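Local coordinates for trwC protein (Escherichia coli, PDB 1OMH), which recognises and processes plasmid origin-of-transfer DNA as a conjugative relaxase, this chain being its N-terminal relaxase domain, at residues Ala240-Ala245 against Lys262-Ala267; Lys108-Ala113 against Pro158-His163; Phe88-Ser93 against Ala194-Glu199; Gln10-Ala15 against Glu57-Asn62. All blocks are in the same frame, centred on the assembly; numbering follows the deposited sequence.

Interaction 1. Residues Ala240-Ala245 against Lys262-Ala267; sequences AEWYAA and KVLSRA. With nucleotides of chain A.
W242 and S265 mark the closest backbone approach, their CA atoms 7.4 Å apart, where helix 234-246 passes the chain leaving helix 255-264. W242 CG is turned anti to the backbone N (chi1 -172°), which puts the six-membered ring of the indole beside L264. W242 CH2 comes within 3.4 Å of L264 CB, and W242 CZ2 lies 3.7 Å from L264 CD1. Farther round the same ring, W242 CE3 is 4.0 Å from S265 CB. Both neighbours meet the indole at a slant, so this is apolar packing without a stack. S265 OG bonds to A261 O of helix 255-264 and to R235 NH1 on helix 234-246, a polar link between the helices. The pairing lies at the surface of the TrwC relaxase domain, and its second segment reaches the bound DNA. K262, whose CB points away from 240-245, extends straight so that NZ donates to O2 of DC24 of chain A at 2.7 Å. R266 NH1 donates nearly straight (167°) to phosphate OP2 of DT25 of chain A, 3.1 Å away. The guanidinium meets that oxygen at its edge, with V263 CA over the centre of one face and C3' of DT25 of chain A toward the rim of the other.

Interaction 2. Residues Lys108-Ala113 against Pro158-His163; sequences KAHDRA and PQLHTH. With SO4 (sulfate ion), chain C; nucleotides of chain A.
H110 reaches from helix 108-113 to L160 and T162 of strand 158-163, whose axis lies 9.6 Å away and runs at 30° to the helix direction. At the root of the side chain, H110 CB packs 3.6 Å from L160 CD2. H110 CG, anti to the backbone N (chi1 165°), carries the ring out to the strand, where L160 CG sits over one face, 4.0 Å from the H110 ring centroid, in a CH-pi contact. ND1 turns to the hydroxyl of Y196 on helix 189-206. At the tip, H110 NE2 meets T162 OG1 at 2.8 Å in the ring plane, and either atom could be the donor. Both ring nitrogens of this buried imidazole are therefore engaged, which fixes its rotation. A water joins T162 OG1 to D111 OD1. On the other side of the strand, H161 ND1 donates to Q159 O at 2.6 Å, and Q159 NE2 to O2 of DT23 of chain A. H161 and H163 each direct NE2 to one sulfate oxygen, O3. With H150 on the neighbouring strand they form the three-histidine site that binds zinc or copper in other crystals, the metal centre characteristic of such relaxases, here metal-free.

Interaction 3. Residues Phe88-Ser93 against Ala194-Glu199; sequences FSAPKS and AVYNAE. With nucleotides of chain A.
Y196 and F88 meet because of their first torsions: Y196 CG lies anti to the backbone N (chi1 164°), sending the phenol from helix 189-206 onto the end of strand 81-89, while F88 CG stands beside its own backbone N (chi1 -62°) and lays the phenyl along the tyrosine's near half. F88 CD2 comes 3.6 Å from Y196 CD1, and F88 CB sits over one face of the tyrosine ring, offset to its rim. With the ring planes 53° apart and the centroids separated by 5.5 Å, the pair is neither a stack nor edge-to-face. Farther out, Y196 CE2 passes 3.7 Å from S89 O. The hydroxyl ends against A90, Y196 OH being 3.4 Å from A90 CB, and its polar partner is H110 ND1 on helix 104-122. The phenol thus lies between helices 189-206 and 104-122 and the end of strand 81-89, also touching A113 and T117. Beyond A90 the chain turns into helix 92-99, with P91 at its N-cap position. DNA meets both sides of this turn: at the strand end N3 of DT23 of chain A makes a weak hydrogen bond to S89 O, and at the helix start K92 NZ bonds to phosphate OP1 of DC24 of chain A at 2.9 Å. Helices on a face of an antiparallel sheet, with DNA received at the strand ends, fit the relaxase fold near its histidine metal site.

Interaction 4. Residues Gln10-Ala15 against Glu57-Asn62; sequences QDIGRA and ELLAGN. With SO4 (sulfate ion), chain E.
I12 and L59 hold the nearest backbone approach, CA to CA 7.0 Å, as the first turn of helix 12-17 faces the C-terminal turn of helix 52-60. Their side chains cross obliquely. I12 CG1 is anti to the backbone N (chi1 -161°), so the longer branch extends toward helix 52-60 and places CD1 4.0 Å from L59 CB and 4.2 Å from A60 N. L59 answers in the other direction: its CD1 reaches A15 CB at 4.1 Å and touches I12 CG1 at 4.2 Å. The leucine thereby lies against two residues spaced almost one turn apart on the opposing helix. I82 of strand 81-89 packs on both I12 and L59, and L167 of strand 158-167 also packs on L59, so the pair of helix ends is seated on the central sheet. Behind A60 the chain leaves the helix through a Schellman motif. G61 takes a positive phi of 88°, G61 N bonds back to L58 O at 2.8 Å, and N62 N bonds to E57 O at 3.0 Å. On the far side of the first helix, R14 turns away from this apolar patch. Its guanidinium edge meets a sulfate, and R14 NH2 donates to sulfate O4 at 2.8 Å; R154 binds the same ion, which probably came from the crystallisation liquor. Across the two segments no hydrogen bond forms. Cohesion therefore comes from apolar packing of I12, A15 and L59, while the charged end of R14 meets its anion away from this patch.

From the N terminus, interaction 4 closes first, joining helix 12-17 to helix 52-60 over a loop of 41 residues and setting both beside the sheet. Interaction 3 opens next at the end of strand 81-89 and spans 100 residues to helix 189-206. Nested within that loop, interaction 2 joins helix 104-122 to strand 158-167. The two touch, as neighbouring strands of one sheet and through H110 with Y196 and K92 with Q159. Interaction 1 follows in series, pairing helices 234-246 and 255-264 across a short 16-residue connection. None of the loops cross. Interactions 1, 2 and 3 each include residues that bind the DNA.

Interaction 1. Residues Ala240-Ala245 against Lys262-Ala267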
# COMPACT_ATOMS: atom_id res chain seq x y z
N ALA B 240 -3.94 2.11 -20.72
CA ALA B 240 -4.30 3.06 -21.77
C ALA B 240 -4.77 2.36 -23.06
O ALA B 240 -5.73 2.79 -23.70
CB ALA B 240 -3.12 3.99 -22.10
N GLU B 241 -4.09 1.27 -23.42
CA GLU B 241 -4.47 0.54 -24.63
C GLU B 241 -5.85 -0.08 -24.48
O GLU B 241 -6.60 -0.15 -25.44
CB GLU B 241 -3.47 -0.58 -24.96
CG GLU B 241 -3.58 -1.05 -26.42
CD GLU B 241 -2.93 -2.40 -26.69
OE1 GLU B 241 -1.86 -2.68 -26.12
OE2 GLU B 241 -3.48 -3.17 -27.50
N TRP B 242 -6.17 -0.53 -23.27
CA TRP B 242 -7.47 -1.15 -23.02
C TRP B 242 -8.58 -0.14 -23.26
O TRP B 242 -9.57 -0.46 -23.94
CB TRP B 242 -7.53 -1.70 -21.59
CG TRP B 242 -8.76 -2.52 -21.31
CD1 TRP B 242 -10.01 -2.06 -21.02
CD2 TRP B 242 -8.85 -3.95 -21.32
NE1 TRP B 242 -10.88 -3.11 -20.84
CE2 TRP B 242 -10.20 -4.29 -21.02
CE3 TRP B 242 -7.94 -4.99 -21.56
CZ2 TRP B 242 -10.64 -5.61 -20.95
CZ3 TRP B 242 -8.39 -6.31 -21.49
CH2 TRP B 242 -9.73 -6.60 -21.19
N TYR B 243 -8.43 1.07 -22.74
CA TYR B 243 -9.43 2.11 -22.94
C TYR B 243 -9.53 2.45 -24.43
O TYR B 243 -10.62 2.59 -24.97
CB TYR B 243 -9.07 3.38 -22.16
CG TYR B 243 -9.18 3.27 -20.65
CD1 TYR B 243 -10.24 2.58 -20.06
CD2 TYR B 243 -8.25 3.88 -19.82
CE1 TYR B 243 -10.37 2.51 -18.67
CE2 TYR B 243 -8.36 3.82 -18.43
CZ TYR B 243 -9.42 3.14 -17.86
OH TYR B 243 -9.54 3.06 -16.50
N ALA B 244 -8.37 2.59 -25.09
CA ALA B 244 -8.33 2.93 -26.51
C ALA B 244 -9.00 1.86 -27.37
O ALA B 244 -9.66 2.18 -28.36
CB ALA B 244 -6.87 3.12 -26.97
N ALA B 245 -8.85 0.60 -26.99
CA ALA B 245 -9.46 -0.49 -27.73
C ALA B 245 -10.97 -0.42 -27.59
O ALA B 245 -11.71 -0.57 -28.56
CB ALA B 245 -8.94 -1.82 -27.23
N LYS B 262 -8.01 -2.33 -15.59
CA LYS B 262 -6.86 -2.60 -14.73
C LYS B 262 -6.67 -4.07 -14.37
O LYS B 262 -5.54 -4.56 -14.36
CB LYS B 262 -6.97 -1.78 -13.44
CG LYS B 262 -6.89 -0.29 -13.67
CD LYS B 262 -6.96 0.48 -12.37
CE LYS B 262 -6.88 1.97 -12.63
NZ LYS B 262 -6.64 2.69 -11.36
N VAL B 263 -7.76 -4.77 -14.08
CA VAL B 263 -7.65 -6.17 -13.70
C VAL B 263 -7.47 -7.12 -14.87
O VAL B 263 -6.60 -7.99 -14.83
CB VAL B 263 -8.89 -6.61 -12.88
CG1 VAL B 263 -8.76 -8.07 -12.47
CG2 VAL B 263 -9.01 -5.73 -11.63
N LEU B 264 -8.26 -6.94 -15.92
CA LEU B 264 -8.19 -7.82 -17.08
C LEU B 264 -6.93 -7.69 -17.93
O LEU B 264 -6.67 -8.56 -18.77
CB LEU B 264 -9.43 -7.64 -17.96
CG LEU B 264 -10.75 -8.08 -17.30
CD1 LEU B 264 -11.91 -7.84 -18.26
CD2 LEU B 264 -10.65 -9.56 -16.93
N SER B 265 -6.16 -6.63 -17.74
CA SER B 265 -4.94 -6.45 -18.51
C SER B 265 -3.73 -6.78 -17.65
O SER B 265 -2.59 -6.73 -18.10
CB SER B 265 -4.82 -5.00 -19.00
OG SER B 265 -4.60 -4.10 -17.92
N ARG B 266 -4.00 -7.16 -16.40
CA ARG B 266 -2.96 -7.45 -15.42
C ARG B 266 -2.40 -8.87 -15.42
O ARG B 266 -3.14 -9.84 -15.26
CB ARG B 266 -3.48 -7.11 -14.03
CG ARG B 266 -2.43 -7.06 -12.94
CD ARG B 266 -2.92 -6.20 -11.79
NE ARG B 266 -4.03 -6.82 -11.06
CZ ARG B 266 -4.93 -6.14 -10.36
NH1 ARG B 266 -4.86 -4.81 -10.29
NH2 ARG B 266 -5.89 -6.78 -9.71
N ALA B 267 -1.09 -8.97 -15.57
CA ALA B 267 -0.41 -10.27 -15.56
C ALA B 267 -0.19 -10.72 -14.12
O ALA B 267 -0.07 -9.89 -13.22
CB ALA B 267 0.93 -10.17 -16.29
P DT A 25 -1.43 -3.17 -10.97
OP1 DT A 25 -0.47 -4.03 -11.72
OP2 DT A 25 -2.76 -2.89 -11.56
O5' DT A 25 -1.68 -3.81 -9.53
C5' DT A 25 -0.62 -3.93 -8.58
C4' DT A 25 -1.17 -3.99 -7.18
O4' DT A 25 -1.76 -2.72 -6.83
C3' DT A 25 -2.29 -5.01 -7.02
O3' DT A 25 -1.72 -6.24 -6.60
C2' DT A 25 -3.14 -4.43 -5.91
C1' DT A 25 -2.88 -2.93 -5.97
N1 DT A 25 -4.01 -2.10 -6.46
C2 DT A 25 -5.01 -1.79 -5.56
O2 DT A 25 -5.03 -2.19 -4.41
N3 DT A 25 -6.00 -0.99 -6.07
C4 DT A 25 -6.10 -0.49 -7.36
O4 DT A 25 -7.05 0.23 -7.67
C5 DT A 25 -5.02 -0.87 -8.25
C7 DT A 25 -5.03 -0.37 -9.66
C6 DT A 25 -4.05 -1.65 -7.76
P DC A 24 3.10 1.43 -13.54
OP1 DC A 24 4.22 0.50 -13.25
OP2 DC A 24 2.70 1.67 -14.95
O5' DC A 24 1.81 1.00 -12.71
C5' DC A 24 1.89 0.35 -11.43
C4' DC A 24 0.50 0.22 -10.87
O4' DC A 24 -0.15 1.50 -11.00
C3' DC A 24 -0.40 -0.79 -11.61
O3' DC A 24 -0.64 -1.81 -10.61
C2' DC A 24 -1.77 -0.13 -11.60
C1' DC A 24 -1.52 1.33 -11.30
N1 DC A 24 -1.94 2.36 -12.27
C2 DC A 24 -3.30 2.68 -12.32
O2 DC A 24 -4.09 2.02 -11.65
N3 DC A 24 -3.71 3.70 -13.10
C4 DC A 24 -2.82 4.39 -13.82
N4 DC A 24 -3.26 5.42 -14.55
C5 DC A 24 -1.43 4.06 -13.81
C6 DC A 24 -1.04 3.04 -13.04

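Interaction 2. Residues Lys108-Ala113 against Pro158-His163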
# COMPACT_ATOMS: atom_id res chain seq x y z
N LYS B 108 14.65 4.16 2.39
CA LYS B 108 14.38 4.55 3.76
C LYS B 108 13.37 5.71 3.80
O LYS B 108 12.53 5.78 4.69
CB LYS B 108 15.67 4.98 4.45
CG LYS B 108 15.47 5.51 5.87
N ALA B 109 13.47 6.62 2.83
CA ALA B 109 12.56 7.76 2.75
C ALA B 109 11.12 7.26 2.59
O ALA B 109 10.20 7.75 3.25
CB ALA B 109 12.94 8.67 1.59
N HIS B 110 10.94 6.29 1.70
CA HIS B 110 9.63 5.69 1.45
C HIS B 110 9.12 5.02 2.72
O HIS B 110 7.98 5.25 3.13
CB HIS B 110 9.75 4.66 0.32
CG HIS B 110 8.56 3.74 0.21
ND1 HIS B 110 7.39 4.10 -0.42
CD2 HIS B 110 8.37 2.49 0.68
CE1 HIS B 110 6.53 3.10 -0.34
NE2 HIS B 110 7.10 2.11 0.32
N ASP B 111 9.95 4.19 3.34
CA ASP B 111 9.56 3.50 4.56
C ASP B 111 9.10 4.47 5.65
O ASP B 111 8.12 4.22 6.34
CB ASP B 111 10.71 2.64 5.10
CG ASP B 111 11.05 1.48 4.19
OD1 ASP B 111 10.25 1.17 3.29
OD2 ASP B 111 12.12 0.86 4.38
N ARG B 112 9.82 5.58 5.80
CA ARG B 112 9.45 6.57 6.81
C ARG B 112 8.11 7.21 6.49
O ARG B 112 7.25 7.34 7.36
CB ARG B 112 10.52 7.66 6.91
CG ARG B 112 11.82 7.20 7.56
CD ARG B 112 12.88 8.29 7.47
NE ARG B 112 14.10 7.95 8.20
CZ ARG B 112 15.22 8.65 8.14
NH1 ARG B 112 15.29 9.72 7.37
NH2 ARG B 112 16.28 8.27 8.84
N ALA B 113 7.92 7.61 5.23
CA ALA B 113 6.66 8.23 4.83
C ALA B 113 5.50 7.27 5.11
O ALA B 113 4.43 7.70 5.54
CB ALA B 113 6.70 8.62 3.36
N PRO B 158 10.52 -1.15 -12.26
CA PRO B 158 10.85 -0.76 -10.89
C PRO B 158 9.55 -0.15 -10.36
O PRO B 158 8.94 0.67 -11.05
CB PRO B 158 11.94 0.30 -11.08
CG PRO B 158 12.59 -0.11 -12.38
CD PRO B 158 11.41 -0.49 -13.24
N GLN B 159 9.14 -0.55 -9.17
CA GLN B 159 7.89 -0.06 -8.60
C GLN B 159 7.92 -0.23 -7.09
O GLN B 159 7.50 -1.26 -6.54
CB GLN B 159 6.73 -0.86 -9.21
CG GLN B 159 5.32 -0.45 -8.78
CD GLN B 159 4.97 0.98 -9.13
OE1 GLN B 159 5.59 1.61 -10.00
NE2 GLN B 159 3.96 1.52 -8.46
N LEU B 160 8.42 0.80 -6.41
CA LEU B 160 8.53 0.78 -4.96
C LEU B 160 7.17 0.99 -4.30
O LEU B 160 6.56 2.05 -4.43
CB LEU B 160 9.50 1.88 -4.51
CG LEU B 160 9.81 2.05 -3.02
CD1 LEU B 160 10.41 0.77 -2.45
CD2 LEU B 160 10.78 3.22 -2.85
N HIS B 161 6.69 -0.04 -3.61
CA HIS B 161 5.40 0.06 -2.95
C HIS B 161 5.35 -0.85 -1.74
O HIS B 161 6.07 -1.86 -1.67
CB HIS B 161 4.25 -0.30 -3.91
CG HIS B 161 4.32 -1.69 -4.47
ND1 HIS B 161 5.29 -2.08 -5.38
CD2 HIS B 161 3.53 -2.77 -4.28
CE1 HIS B 161 5.08 -3.33 -5.72
NE2 HIS B 161 4.03 -3.78 -5.07
N THR B 162 4.51 -0.49 -0.78
CA THR B 162 4.37 -1.28 0.44
C THR B 162 2.93 -1.61 0.70
O THR B 162 2.05 -0.74 0.60
CB THR B 162 4.91 -0.53 1.68
OG1 THR B 162 6.32 -0.31 1.54
CG2 THR B 162 4.66 -1.35 2.94
N HIS B 163 2.68 -2.87 1.01
CA HIS B 163 1.35 -3.34 1.34
C HIS B 163 1.26 -3.30 2.85
O HIS B 163 1.86 -4.14 3.52
CB HIS B 163 1.14 -4.79 0.87
CG HIS B 163 0.93 -4.93 -0.60
ND1 HIS B 163 -0.25 -4.56 -1.22
CD2 HIS B 163 1.73 -5.41 -1.58
CE1 HIS B 163 -0.16 -4.80 -2.51
NE2 HIS B 163 1.04 -5.32 -2.76
S SO4 C . 1.93 -6.73 -6.22
O1 SO4 C . 2.87 -7.62 -5.50
O2 SO4 C . 2.54 -6.28 -7.49
O3 SO4 C . 1.63 -5.55 -5.38
O4 SO4 C . 0.69 -7.47 -6.50
P DT A 23 1.71 8.46 -13.48
OP1 DT A 23 2.99 9.18 -13.23
OP2 DT A 23 0.98 8.68 -14.75
O5' DT A 23 1.93 6.89 -13.24
C5' DT A 23 2.97 6.15 -13.93
C4' DT A 23 3.59 5.14 -12.99
O4' DT A 23 3.93 5.84 -11.78
C3' DT A 23 2.77 3.90 -12.58
O3' DT A 23 3.64 2.81 -12.93
C2' DT A 23 3.10 3.72 -11.11
C1' DT A 23 3.71 5.03 -10.66
N1 DT A 23 3.10 5.86 -9.60
C2 DT A 23 2.79 5.29 -8.39
O2 DT A 23 2.84 4.10 -8.19
N3 DT A 23 2.41 6.19 -7.43
C4 DT A 23 2.29 7.57 -7.56
O4 DT A 23 1.98 8.25 -6.59
C5 DT A 23 2.57 8.08 -8.89
C7 DT A 23 2.44 9.55 -9.15
C6 DT A 23 2.93 7.21 -9.83
P DC A 24 3.10 1.43 -13.54
OP1 DC A 24 4.22 0.50 -13.25
OP2 DC A 24 2.70 1.67 -14.95
O5' DC A 24 1.81 1.00 -12.71
C5' DC A 24 1.89 0.35 -11.43
C4' DC A 24 0.50 0.22 -10.87
O4' DC A 24 -0.15 1.50 -11.00
C3' DC A 24 -0.40 -0.79 -11.61
O3' DC A 24 -0.64 -1.81 -10.61
C2' DC A 24 -1.77 -0.13 -11.60
C1' DC A 24 -1.52 1.33 -11.30
N1 DC A 24 -1.94 2.36 -12.27
C2 DC A 24 -3.30 2.68 -12.32
O2 DC A 24 -4.09 2.02 -11.65
N3 DC A 24 -3.71 3.70 -13.10
C4 DC A 24 -2.82 4.39 -13.82
N4 DC A 24 -3.26 5.42 -14.55
C5 DC A 24 -1.43 4.06 -13.81
C6 DC A 24 -1.04 3.04 -13.04
O HOH W 1 7.65 0.50 3.70

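Interaction 3. Residues Phe88-Ser93 against Ala194-Glu199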
# COMPACT_ATOMS: atom_id res chain seq x y z
N PHE B 88 0.79 1.73 -0.50
CA PHE B 88 1.49 2.98 -0.74
C PHE B 88 2.47 2.78 -1.90
O PHE B 88 3.35 1.94 -1.83
CB PHE B 88 2.32 3.39 0.48
CG PHE B 88 1.51 3.67 1.71
CD1 PHE B 88 1.06 2.62 2.52
CD2 PHE B 88 1.20 4.98 2.07
CE1 PHE B 88 0.32 2.88 3.68
CE2 PHE B 88 0.46 5.24 3.22
CZ PHE B 88 0.02 4.20 4.02
N SER B 89 2.33 3.58 -2.96
CA SER B 89 3.21 3.47 -4.11
C SER B 89 3.88 4.80 -4.40
O SER B 89 3.23 5.84 -4.44
CB SER B 89 2.41 3.02 -5.33
OG SER B 89 1.78 1.77 -5.06
N ALA B 90 5.19 4.77 -4.60
CA ALA B 90 5.95 5.97 -4.88
C ALA B 90 5.85 6.37 -6.35
O ALA B 90 5.48 5.55 -7.20
CB ALA B 90 7.41 5.74 -4.52
N PRO B 91 6.13 7.65 -6.65
CA PRO B 91 6.08 8.14 -8.03
C PRO B 91 7.10 7.29 -8.79
O PRO B 91 8.05 6.81 -8.18
CB PRO B 91 6.52 9.58 -7.89
CG PRO B 91 5.97 9.97 -6.54
CD PRO B 91 6.31 8.76 -5.70
N LYS B 92 6.92 7.11 -10.09
CA LYS B 92 7.84 6.28 -10.87
C LYS B 92 9.29 6.77 -10.83
O LYS B 92 10.21 5.96 -10.68
CB LYS B 92 7.37 6.20 -12.34
CG LYS B 92 8.22 5.27 -13.21
CD LYS B 92 8.15 3.81 -12.74
CE LYS B 92 6.72 3.25 -12.85
NZ LYS B 92 6.66 1.80 -12.55
N SER B 93 9.51 8.07 -10.97
CA SER B 93 10.87 8.62 -10.93
C SER B 93 11.56 8.24 -9.62
O SER B 93 12.76 7.98 -9.60
CB SER B 93 10.85 10.14 -11.05
OG SER B 93 10.19 10.73 -9.95
N ALA B 194 -2.23 11.95 0.82
CA ALA B 194 -1.62 13.27 0.77
C ALA B 194 -0.55 13.38 1.84
O ALA B 194 0.47 14.05 1.65
CB ALA B 194 -2.69 14.35 0.97
N VAL B 195 -0.76 12.70 2.96
CA VAL B 195 0.21 12.69 4.04
C VAL B 195 1.46 11.91 3.61
O VAL B 195 2.59 12.32 3.91
CB VAL B 195 -0.36 12.02 5.31
CG1 VAL B 195 0.71 11.95 6.39
CG2 VAL B 195 -1.59 12.79 5.81
N TYR B 196 1.26 10.79 2.92
CA TYR B 196 2.39 9.99 2.44
C TYR B 196 3.18 10.84 1.45
O TYR B 196 4.41 10.92 1.51
CB TYR B 196 1.89 8.72 1.74
CG TYR B 196 2.94 8.03 0.88
CD1 TYR B 196 3.92 7.22 1.46
CD2 TYR B 196 2.95 8.20 -0.50
CE1 TYR B 196 4.90 6.60 0.66
CE2 TYR B 196 3.91 7.59 -1.30
CZ TYR B 196 4.89 6.79 -0.71
OH TYR B 196 5.84 6.21 -1.52
N ASN B 197 2.46 11.49 0.55
CA ASN B 197 3.06 12.35 -0.47
C ASN B 197 3.93 13.44 0.17
O ASN B 197 5.08 13.65 -0.23
CB ASN B 197 1.95 13.00 -1.30
CG ASN B 197 2.38 13.27 -2.73
OD1 ASN B 197 1.90 14.22 -3.35
ND2 ASN B 197 3.26 12.43 -3.26
N ALA B 198 3.37 14.13 1.16
CA ALA B 198 4.07 15.20 1.87
C ALA B 198 5.34 14.71 2.56
O ALA B 198 6.41 15.30 2.38
CB ALA B 198 3.14 15.86 2.90
N GLU B 199 5.22 13.66 3.36
CA GLU B 199 6.35 13.10 4.08
C GLU B 199 7.44 12.62 3.13
O GLU B 199 8.63 12.85 3.38
CB GLU B 199 5.91 11.93 4.96
CG GLU B 199 4.95 12.31 6.08
CD GLU B 199 5.62 13.11 7.17
OE1 GLU B 199 4.91 13.61 8.07
OE2 GLU B 199 6.87 13.25 7.14
P DT A 23 1.71 8.46 -13.48
OP1 DT A 23 2.99 9.18 -13.23
OP2 DT A 23 0.98 8.68 -14.75
O5' DT A 23 1.93 6.89 -13.24
C5' DT A 23 2.97 6.15 -13.93
C4' DT A 23 3.59 5.14 -12.99
O4' DT A 23 3.93 5.84 -11.78
C3' DT A 23 2.77 3.90 -12.58
O3' DT A 23 3.64 2.81 -12.93
C2' DT A 23 3.10 3.72 -11.11
C1' DT A 23 3.71 5.03 -10.66
N1 DT A 23 3.10 5.86 -9.60
C2 DT A 23 2.79 5.29 -8.39
O2 DT A 23 2.84 4.10 -8.19
N3 DT A 23 2.41 6.19 -7.43
C4 DT A 23 2.29 7.57 -7.56
O4 DT A 23 1.98 8.25 -6.59
C5 DT A 23 2.57 8.08 -8.89
C7 DT A 23 2.44 9.55 -9.15
C6 DT A 23 2.93 7.21 -9.83
P DC A 24 3.10 1.43 -13.54
OP1 DC A 24 4.22 0.50 -13.25
OP2 DC A 24 2.70 1.67 -14.95
O5' DC A 24 1.81 1.00 -12.71
C5' DC A 24 1.89 0.35 -11.43
C4' DC A 24 0.50 0.22 -10.87
O4' DC A 24 -0.15 1.50 -11.00
C3' DC A 24 -0.40 -0.79 -11.61
O3' DC A 24 -0.64 -1.81 -10.61
C2' DC A 24 -1.77 -0.13 -11.60
C1' DC A 24 -1.52 1.33 -11.30
N1 DC A 24 -1.94 2.36 -12.27
C2 DC A 24 -3.30 2.68 -12.32
O2 DC A 24 -4.09 2.02 -11.65
N3 DC A 24 -3.71 3.70 -13.10
C4 DC A 24 -2.82 4.39 -13.82
N4 DC A 24 -3.26 5.42 -14.55
C5 DC A 24 -1.43 4.06 -13.81
C6 DC A 24 -1.04 3.04 -13.04

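Interaction 4. Residues Gln10-Ala15 against Glu57-Asn62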
# COMPACT_ATOMS: atom_id res chain seq x y z
N GLN B 10 -11.72 -14.93 1.28
CA GLN B 10 -11.21 -15.29 -0.04
C GLN B 10 -9.86 -14.65 -0.39
O GLN B 10 -9.19 -15.09 -1.31
CB GLN B 10 -12.23 -14.92 -1.11
CG GLN B 10 -12.39 -13.41 -1.32
CD GLN B 10 -13.38 -13.07 -2.41
OE1 GLN B 10 -14.58 -13.31 -2.27
N ASP B 11 -9.47 -13.60 0.34
CA ASP B 11 -8.20 -12.92 0.06
C ASP B 11 -7.11 -13.30 1.06
O ASP B 11 -6.01 -12.75 1.01
CB ASP B 11 -8.37 -11.40 0.12
CG ASP B 11 -9.53 -10.89 -0.71
OD1 ASP B 11 -9.66 -11.31 -1.88
OD2 ASP B 11 -10.31 -10.06 -0.19
N ILE B 12 -7.39 -14.23 1.95
CA ILE B 12 -6.39 -14.59 2.95
C ILE B 12 -5.11 -15.14 2.32
O ILE B 12 -4.02 -14.96 2.87
CB ILE B 12 -6.97 -15.59 3.98
CG1 ILE B 12 -6.11 -15.59 5.24
CG2 ILE B 12 -7.06 -16.98 3.37
CD1 ILE B 12 -6.85 -16.08 6.48
N GLY B 13 -5.24 -15.79 1.17
CA GLY B 13 -4.07 -16.31 0.49
C GLY B 13 -3.26 -15.16 -0.10
O GLY B 13 -2.04 -15.10 0.03
N ARG B 14 -3.97 -14.24 -0.74
CA ARG B 14 -3.34 -13.07 -1.35
C ARG B 14 -2.60 -12.26 -0.29
O ARG B 14 -1.43 -11.93 -0.45
CB ARG B 14 -4.41 -12.20 -2.03
CG ARG B 14 -3.89 -10.91 -2.66
CD ARG B 14 -5.04 -9.98 -3.07
NE ARG B 14 -5.86 -10.52 -4.15
CZ ARG B 14 -5.45 -10.70 -5.41
NH1 ARG B 14 -4.21 -10.37 -5.76
NH2 ARG B 14 -6.27 -11.20 -6.31
N ALA B 15 -3.29 -11.96 0.81
CA ALA B 15 -2.69 -11.19 1.90
C ALA B 15 -1.45 -11.87 2.46
O ALA B 15 -0.47 -11.21 2.80
CB ALA B 15 -3.71 -10.99 3.00
N GLU B 57 -2.40 -16.45 11.29
CA GLU B 57 -3.45 -16.68 12.27
C GLU B 57 -4.17 -15.38 12.60
O GLU B 57 -5.40 -15.36 12.67
CB GLU B 57 -2.87 -17.32 13.54
CG GLU B 57 -1.73 -16.57 14.17
CD GLU B 57 -1.34 -17.17 15.51
OE1 GLU B 57 -1.77 -16.63 16.55
OE2 GLU B 57 -0.63 -18.21 15.51
N LEU B 58 -3.41 -14.31 12.80
CA LEU B 58 -4.02 -13.01 13.09
C LEU B 58 -5.01 -12.68 12.00
O LEU B 58 -6.10 -12.18 12.27
CB LEU B 58 -2.96 -11.93 13.20
CG LEU B 58 -2.12 -11.98 14.47
CD1 LEU B 58 -1.06 -10.90 14.42
CD2 LEU B 58 -3.01 -11.79 15.70
N LEU B 59 -4.65 -12.97 10.75
CA LEU B 59 -5.56 -12.71 9.64
C LEU B 59 -6.83 -13.54 9.88
O LEU B 59 -7.93 -13.11 9.56
CB LEU B 59 -4.92 -13.13 8.31
CG LEU B 59 -3.84 -12.23 7.71
CD1 LEU B 59 -3.13 -12.98 6.58
CD2 LEU B 59 -4.46 -10.95 7.19
N ALA B 60 -6.65 -14.72 10.46
CA ALA B 60 -7.77 -15.61 10.75
C ALA B 60 -8.51 -15.20 12.02
O ALA B 60 -9.53 -15.79 12.37
CB ALA B 60 -7.26 -17.05 10.89
N GLY B 61 -7.99 -14.19 12.71
CA GLY B 61 -8.62 -13.70 13.93
C GLY B 61 -8.20 -14.41 15.20
O GLY B 61 -8.99 -14.52 16.14
N ASN B 62 -6.95 -14.88 15.24
CA ASN B 62 -6.43 -15.61 16.40
C ASN B 62 -5.37 -14.84 17.18
O ASN B 62 -4.22 -14.72 16.75
CB ASN B 62 -5.85 -16.95 15.93
CG ASN B 62 -5.58 -17.89 17.08
OD1 ASN B 62 -4.64 -17.69 17.86
ND2 ASN B 62 -6.39 -18.93 17.20
S SO4 E . -4.26 -11.09 -9.07
O1 SO4 E . -3.32 -11.47 -10.13
O2 SO4 E . -5.35 -10.26 -9.63
O3 SO4 E . -3.54 -10.31 -8.04
O4 SO4 E . -4.83 -12.31 -8.47